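Carbohydrate kinase, FGGY (Rhodospirillum rubrum, PDB 3IFR) probably phosphorylates D-xylulose with ATP, as a member of the FGGY family of carbohydrate kinases. Local coordinates at residues A[32-40]-A[54-65]. Sequence-based numbering, arbitrary orientation.
Sequences AVASRPTTL and QWWDNARAVLAE
Arg-36 reaches end-on for Glu-65, and both of its terminal nitrogens settle on the same carboxylate oxygen: NH2 lies 2.8 Å from OE1, nearly in line with the C-O bond, whereas NH1 meets OE1 from above the carboxylate plane. The two flat groups are turned 37° against each other. A bend at chi2 (-61°) folds the arginine back along its own strand, where NH1 also donates to Ser-35 O (2.6 Å), a further bond, in the guanidinium plane, that helps fix its rotation, while NE passes 3.8 Å from Ala-61 CB. An alanine in place of Arg-36 is likely to leave the Glu-65 carboxylate without its countercharge and to uncover the methyl of Ala-61. Next to this salt bridge Val-62 CG2 packs against Ala-34, 3.6 Å from its CB and lying also against its backbone carbonyl. At the other end, Gln-54 extends from the helix so that its OE1 takes the backbone N-H of Thr-39 almost straight (3.0 Å, 176°), and a water joins the same OE1 to Thr-39 O. Nearby, Thr-38 CG2 touches the edge of the Trp-55 indole, whose NE1 is hydrogen-bonded to Glu-50. Strand 29-37 pairs with strand 18-25, while Val-62 and Ala-59 rest on Leu-12 of strand 8-14. Residues 54-65 of helix 52-70 run nearly antiparallel to residues 32-37 of an outermost strand, packing on one face of the mixed sheet in the N-terminal domain, an actin-like ATPase fold.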
ATOM      1  N   ALA A  32      -0.599  -8.459  22.739  1.00 29.14           N
ATOM      2  CA  ALA A  32      -1.612  -9.344  22.147  1.00 28.07           C
ATOM      3  C   ALA A  32      -1.901  -9.033  20.683  1.00 25.59           C
ATOM      4  O   ALA A  32      -1.778  -7.886  20.241  1.00 23.22           O
ATOM      5  CB  ALA A  32      -2.941  -9.273  22.953  1.00 27.27           C
ATOM      6  N   VAL A  33      -2.340 -10.050  19.948  1.00 26.09           N
ATOM      7  CA  VAL A  33      -2.751  -9.862  18.554  1.00 27.95           C
ATOM      8  C   VAL A  33      -4.053 -10.594  18.351  1.00 26.40           C
ATOM      9  O   VAL A  33      -4.153 -11.753  18.727  1.00 29.58           O
ATOM     10  CB  VAL A  33      -1.670 -10.394  17.545  1.00 28.51           C
ATOM     11  CG1 VAL A  33      -2.059 -10.112  16.106  1.00 23.10           C
ATOM     12  CG2 VAL A  33      -0.347  -9.750  17.824  1.00 28.21           C
ATOM     13  N   ALA A  34      -5.064  -9.929  17.789  1.00 26.75           N
ATOM     14  CA  ALA A  34      -6.283 -10.639  17.361  1.00 23.29           C
ATOM     15  C   ALA A  34      -6.627 -10.413  15.884  1.00 21.88           C
ATOM     16  O   ALA A  34      -6.423  -9.323  15.358  1.00 19.67           O
ATOM     17  CB  ALA A  34      -7.466 -10.268  18.246  1.00 23.62           C
ATOM     18  N   SER A  35      -7.154 -11.448  15.222  1.00 21.99           N
ATOM     19  CA  SER A  35      -7.592 -11.313  13.842  1.00 21.71           C
ATOM     20  C   SER A  35      -8.926 -11.984  13.528  1.00 23.72           C
ATOM     21  O   SER A  35      -9.439 -12.789  14.297  1.00 24.19           O
ATOM     22  CB  SER A  35      -6.532 -11.812  12.867  1.00 20.86           C
ATOM     23  OG  SER A  35      -6.475 -13.221  12.868  1.00 24.82           O
ATOM     24  N   ARG A  36      -9.478 -11.628  12.373  1.00 22.56           N
ATOM     25  CA  ARG A  36     -10.730 -12.192  11.910  1.00 22.75           C
ATOM     26  C   ARG A  36     -10.720 -12.048  10.397  1.00 25.23           C
ATOM     27  O   ARG A  36     -10.296 -11.005   9.866  1.00 22.77           O
ATOM     28  CB  ARG A  36     -11.953 -11.445  12.484  1.00 20.90           C
ATOM     29  CG  ARG A  36     -12.237 -11.596  13.993  1.00 20.42           C
ATOM     30  CD  ARG A  36     -12.507 -13.050  14.395  1.00 23.86           C
ATOM     31  NE  ARG A  36     -12.913 -13.167  15.800  1.00 24.30           N
ATOM     32  CZ  ARG A  36     -12.054 -13.228  16.811  1.00 21.43           C
ATOM     33  NH1 ARG A  36     -10.762 -13.167  16.554  1.00 20.37           N
ATOM     34  NH2 ARG A  36     -12.476 -13.336  18.072  1.00 19.97           N
ATOM     35  N   PRO A  37     -11.211 -13.085   9.696  1.00 26.84           N
ATOM     36  CA  PRO A  37     -11.299 -13.071   8.241  1.00 25.55           C
ATOM     37  C   PRO A  37     -12.360 -12.054   7.761  1.00 24.16           C
ATOM     38  O   PRO A  37     -13.353 -11.799   8.454  1.00 19.69           O
ATOM     39  CB  PRO A  37     -11.751 -14.514   7.916  1.00 24.93           C
ATOM     40  CG  PRO A  37     -11.487 -15.290   9.157  1.00 26.63           C
ATOM     41  CD  PRO A  37     -11.773 -14.329  10.251  1.00 24.29           C
ATOM     42  N   THR A  38     -12.139 -11.490   6.578  1.00 21.69           N
ATOM     43  CA  THR A  38     -13.075 -10.542   6.003  1.00 24.82           C
ATOM     44  C   THR A  38     -13.325 -11.080   4.653  1.00 26.01           C
ATOM     45  O   THR A  38     -12.387 -11.618   4.058  1.00 22.49           O
ATOM     46  CB  THR A  38     -12.429  -9.183   5.806  1.00 25.08           C
ATOM     47  OG1 THR A  38     -11.985  -8.708   7.075  1.00 23.74           O
ATOM     48  CG2 THR A  38     -13.402  -8.200   5.155  1.00 22.82           C
ATOM     49  N   THR A  39     -14.569 -10.952   4.174  1.00 26.27           N
ATOM     50  CA  THR A  39     -14.939 -11.499   2.873  1.00 26.18           C
ATOM     51  C   THR A  39     -14.823 -10.465   1.753  1.00 28.33           C
ATOM     52  O   THR A  39     -15.390  -9.364   1.841  1.00 27.88           O
ATOM     53  CB  THR A  39     -16.375 -12.042   2.865  1.00 31.45           C
ATOM     54  OG1 THR A  39     -16.555 -12.988   3.929  1.00 28.84           O
ATOM     55  CG2 THR A  39     -16.687 -12.701   1.515  1.00 27.68           C
ATOM     56  N   LEU A  40     -14.058 -10.805   0.721  1.00 25.57           N
ATOM     57  CA  LEU A  40     -14.065 -10.057  -0.529  1.00 25.17           C
ATOM     58  C   LEU A  40     -15.122 -10.714  -1.379  1.00 28.81           C
ATOM     59  O   LEU A  40     -14.981 -11.893  -1.707  1.00 31.43           O
ATOM     60  CB  LEU A  40     -12.717 -10.229  -1.224  1.00 26.10           C
ATOM     61  CG  LEU A  40     -12.352  -9.371  -2.437  1.00 26.60           C
ATOM     62  CD1 LEU A  40     -12.757  -7.909  -2.237  1.00 25.99           C
ATOM     63  CD2 LEU A  40     -10.844  -9.451  -2.633  1.00 22.28           C
ATOM     64  N   GLN A  54     -19.437  -6.139   8.381  1.00 18.21           N
ATOM     65  CA  GLN A  54     -18.450  -7.134   8.790  1.00 19.65           C
ATOM     66  C   GLN A  54     -17.130  -6.488   9.335  1.00 19.35           C
ATOM     67  O   GLN A  54     -16.545  -6.982  10.330  1.00 18.08           O
ATOM     68  CB  GLN A  54     -18.187  -8.104   7.656  1.00 20.80           C
ATOM     69  CG  GLN A  54     -17.543  -9.420   8.087  1.00 21.49           C
ATOM     70  CD  GLN A  54     -16.985 -10.150   6.900  1.00 26.40           C
ATOM     71  OE1 GLN A  54     -16.575  -9.521   5.927  1.00 29.23           O
ATOM     72  NE2 GLN A  54     -17.004 -11.476   6.940  1.00 27.86           N
ATOM     73  N   TRP A  55     -16.671  -5.396   8.712  1.00 16.19           N
ATOM     74  CA  TRP A  55     -15.526  -4.687   9.282  1.00 19.39           C
ATOM     75  C   TRP A  55     -15.840  -4.395  10.765  1.00 18.39           C
ATOM     76  O   TRP A  55     -15.042  -4.685  11.655  1.00 20.16           O
ATOM     77  CB  TRP A  55     -15.171  -3.379   8.560  1.00 14.94           C
ATOM     78  CG  TRP A  55     -14.887  -3.460   7.084  1.00 16.75           C
ATOM     79  CD1 TRP A  55     -14.381  -4.524   6.382  1.00 16.86           C
ATOM     80  CD2 TRP A  55     -15.072  -2.399   6.125  1.00 15.66           C
ATOM     81  NE1 TRP A  55     -14.290  -4.201   5.040  1.00 18.04           N
ATOM     82  CE2 TRP A  55     -14.687  -2.897   4.873  1.00 16.92           C
ATOM     83  CE3 TRP A  55     -15.536  -1.077   6.224  1.00 14.57           C
ATOM     84  CZ2 TRP A  55     -14.741  -2.117   3.721  1.00 18.76           C
ATOM     85  CZ3 TRP A  55     -15.591  -0.314   5.094  1.00 15.43           C
ATOM     86  CH2 TRP A  55     -15.191  -0.828   3.853  1.00 18.94           C
ATOM     87  N   TRP A  56     -17.016  -3.850  11.020  1.00 18.23           N
ATOM     88  CA  TRP A  56     -17.363  -3.357  12.354  1.00 20.06           C
ATOM     89  C   TRP A  56     -17.501  -4.496  13.324  1.00 19.85           C
ATOM     90  O   TRP A  56     -17.054  -4.428  14.461  1.00 21.46           O
ATOM     91  CB  TRP A  56     -18.667  -2.554  12.311  1.00 19.75           C
ATOM     92  CG  TRP A  56     -19.104  -2.106  13.653  1.00 22.65           C
ATOM     93  CD1 TRP A  56     -20.274  -2.423  14.266  1.00 20.85           C
ATOM     94  CD2 TRP A  56     -18.357  -1.317  14.601  1.00 22.91           C
ATOM     95  NE1 TRP A  56     -20.329  -1.845  15.511  1.00 23.06           N
ATOM     96  CE2 TRP A  56     -19.167  -1.165  15.749  1.00 21.77           C
ATOM     97  CE3 TRP A  56     -17.090  -0.712  14.588  1.00 22.95           C
ATOM     98  CZ2 TRP A  56     -18.773  -0.419  16.871  1.00 21.29           C
ATOM     99  CZ3 TRP A  56     -16.696   0.036  15.718  1.00 22.87           C
ATOM    100  CH2 TRP A  56     -17.549   0.176  16.841  1.00 20.76           C
ATOM    101  N   ASP A  57     -18.135  -5.566  12.862  1.00 20.70           N
ATOM    102  CA  ASP A  57     -18.214  -6.772  13.662  1.00 18.73           C
ATOM    103  C   ASP A  57     -16.870  -7.400  13.910  1.00 18.89           C
ATOM    104  O   ASP A  57     -16.573  -7.788  15.031  1.00 20.88           O
ATOM    105  CB  ASP A  57     -19.141  -7.786  13.034  1.00 22.69           C
ATOM    106  CG  ASP A  57     -20.144  -8.254  14.014  1.00 28.58           C
ATOM    107  OD1 ASP A  57     -20.028  -9.425  14.441  1.00 29.47           O
ATOM    108  OD2 ASP A  57     -20.992  -7.389  14.399  1.00 27.26           O
ATOM    109  N   ASN A  58     -16.070  -7.539  12.853  1.00 21.63           N
ATOM    110  CA  ASN A  58     -14.656  -7.926  13.015  1.00 21.52           C
ATOM    111  C   ASN A  58     -13.967  -7.015  14.041  1.00 18.73           C
ATOM    112  O   ASN A  58     -13.365  -7.504  14.997  1.00 17.56           O
ATOM    113  CB  ASN A  58     -13.902  -7.874  11.690  1.00 19.70           C
ATOM    114  CG  ASN A  58     -14.091  -9.122  10.810  1.00 20.55           C
ATOM    115  OD1 ASN A  58     -13.430  -9.236   9.771  1.00 23.32           O
ATOM    116  ND2 ASN A  58     -14.964 -10.036  11.197  1.00 19.44           N
ATOM    117  N   ALA A  59     -14.117  -5.695  13.904  1.00 19.21           N
ATOM    118  CA  ALA A  59     -13.391  -4.788  14.819  1.00 18.17           C
ATOM    119  C   ALA A  59     -13.797  -4.954  16.297  1.00 18.20           C
ATOM    120  O   ALA A  59     -12.958  -4.962  17.163  1.00 20.05           O
ATOM    121  CB  ALA A  59     -13.533  -3.322  14.384  1.00 20.87           C
ATOM    122  N   ARG A  60     -15.087  -5.043  16.577  1.00 18.61           N
ATOM    123  CA  ARG A  60     -15.563  -5.328  17.913  1.00 19.14           C
ATOM    124  C   ARG A  60     -14.973  -6.581  18.455  1.00 18.50           C
ATOM    125  O   ARG A  60     -14.532  -6.589  19.580  1.00 21.91           O
ATOM    126  CB  ARG A  60     -17.086  -5.521  17.879  1.00 23.24           C
ATOM    127  CG  ARG A  60     -17.851  -4.219  17.759  1.00 23.36           C
ATOM    128  CD  ARG A  60     -19.279  -4.502  17.540  1.00 23.63           C
ATOM    129  NE  ARG A  60     -19.869  -5.010  18.775  1.00 28.58           N
ATOM    130  CZ  ARG A  60     -20.950  -5.791  18.828  1.00 28.86           C
ATOM    131  NH1 ARG A  60     -21.556  -6.178  17.710  1.00 28.16           N
ATOM    132  NH2 ARG A  60     -21.397  -6.200  20.012  1.00 28.92           N
ATOM    133  N   ALA A  61     -14.965  -7.650  17.665  1.00 17.65           N
ATOM    134  CA  ALA A  61     -14.475  -8.963  18.142  1.00 21.01           C
ATOM    135  C   ALA A  61     -13.000  -8.964  18.550  1.00 23.35           C
ATOM    136  O   ALA A  61     -12.594  -9.522  19.590  1.00 26.84           O
ATOM    137  CB  ALA A  61     -14.687 -10.026  17.072  1.00 19.11           C
ATOM    138  N   VAL A  62     -12.202  -8.359  17.689  1.00 20.62           N
ATOM    139  CA  VAL A  62     -10.756  -8.342  17.791  1.00 21.35           C
ATOM    140  C   VAL A  62     -10.301  -7.385  18.913  1.00 21.70           C
ATOM    141  O   VAL A  62      -9.380  -7.677  19.640  1.00 22.00           O
ATOM    142  CB  VAL A  62     -10.264  -7.875  16.422  1.00 23.78           C
ATOM    143  CG1 VAL A  62      -9.499  -6.576  16.502  1.00 21.46           C
ATOM    144  CG2 VAL A  62      -9.606  -8.972  15.640  1.00 21.34           C
ATOM    145  N   LEU A  63     -10.961  -6.244  19.075  1.00 21.25           N
ATOM    146  CA  LEU A  63     -10.650  -5.360  20.211  1.00 23.99           C
ATOM    147  C   LEU A  63     -11.008  -6.041  21.539  1.00 22.19           C
ATOM    148  O   LEU A  63     -10.191  -6.117  22.427  1.00 21.79           O
ATOM    149  CB  LEU A  63     -11.360  -3.989  20.097  1.00 20.49           C
ATOM    150  CG  LEU A  63     -10.938  -3.163  18.883  1.00 21.45           C
ATOM    151  CD1 LEU A  63     -11.806  -1.896  18.651  1.00 21.68           C
ATOM    152  CD2 LEU A  63      -9.486  -2.798  19.039  1.00 17.59           C
ATOM    153  N   ALA A  64     -12.239  -6.530  21.669  1.00 22.49           N
ATOM    154  CA  ALA A  64     -12.606  -7.302  22.854  1.00 21.26           C
ATOM    155  C   ALA A  64     -11.656  -8.492  23.115  1.00 21.76           C
ATOM    156  O   ALA A  64     -11.267  -8.772  24.248  1.00 21.66           O
ATOM    157  CB  ALA A  64     -13.998  -7.773  22.717  1.00 18.81           C
ATOM    158  N   GLU A  65     -11.251  -9.197  22.068  1.00 25.00           N
ATOM    159  CA  GLU A  65     -10.334 -10.330  22.273  1.00 22.67           C
ATOM    160  C   GLU A  65      -8.981  -9.857  22.810  1.00 23.60           C
ATOM    161  O   GLU A  65      -8.353 -10.548  23.605  1.00 24.00           O
ATOM    162  CB  GLU A  65     -10.142 -11.135  20.999  1.00 21.08           C
ATOM    163  CG  GLU A  65      -9.274 -12.355  21.241  1.00 25.24           C
ATOM    164  CD  GLU A  65      -9.001 -13.150  19.990  1.00 26.43           C
ATOM    165  OE1 GLU A  65      -9.982 -13.531  19.302  1.00 28.25           O
ATOM    166  OE2 GLU A  65      -7.813 -13.420  19.700  1.00 25.85           O
TER
HETATM  167  O   HOH W   1     -16.855  -8.318   3.696  1.00 25.43           O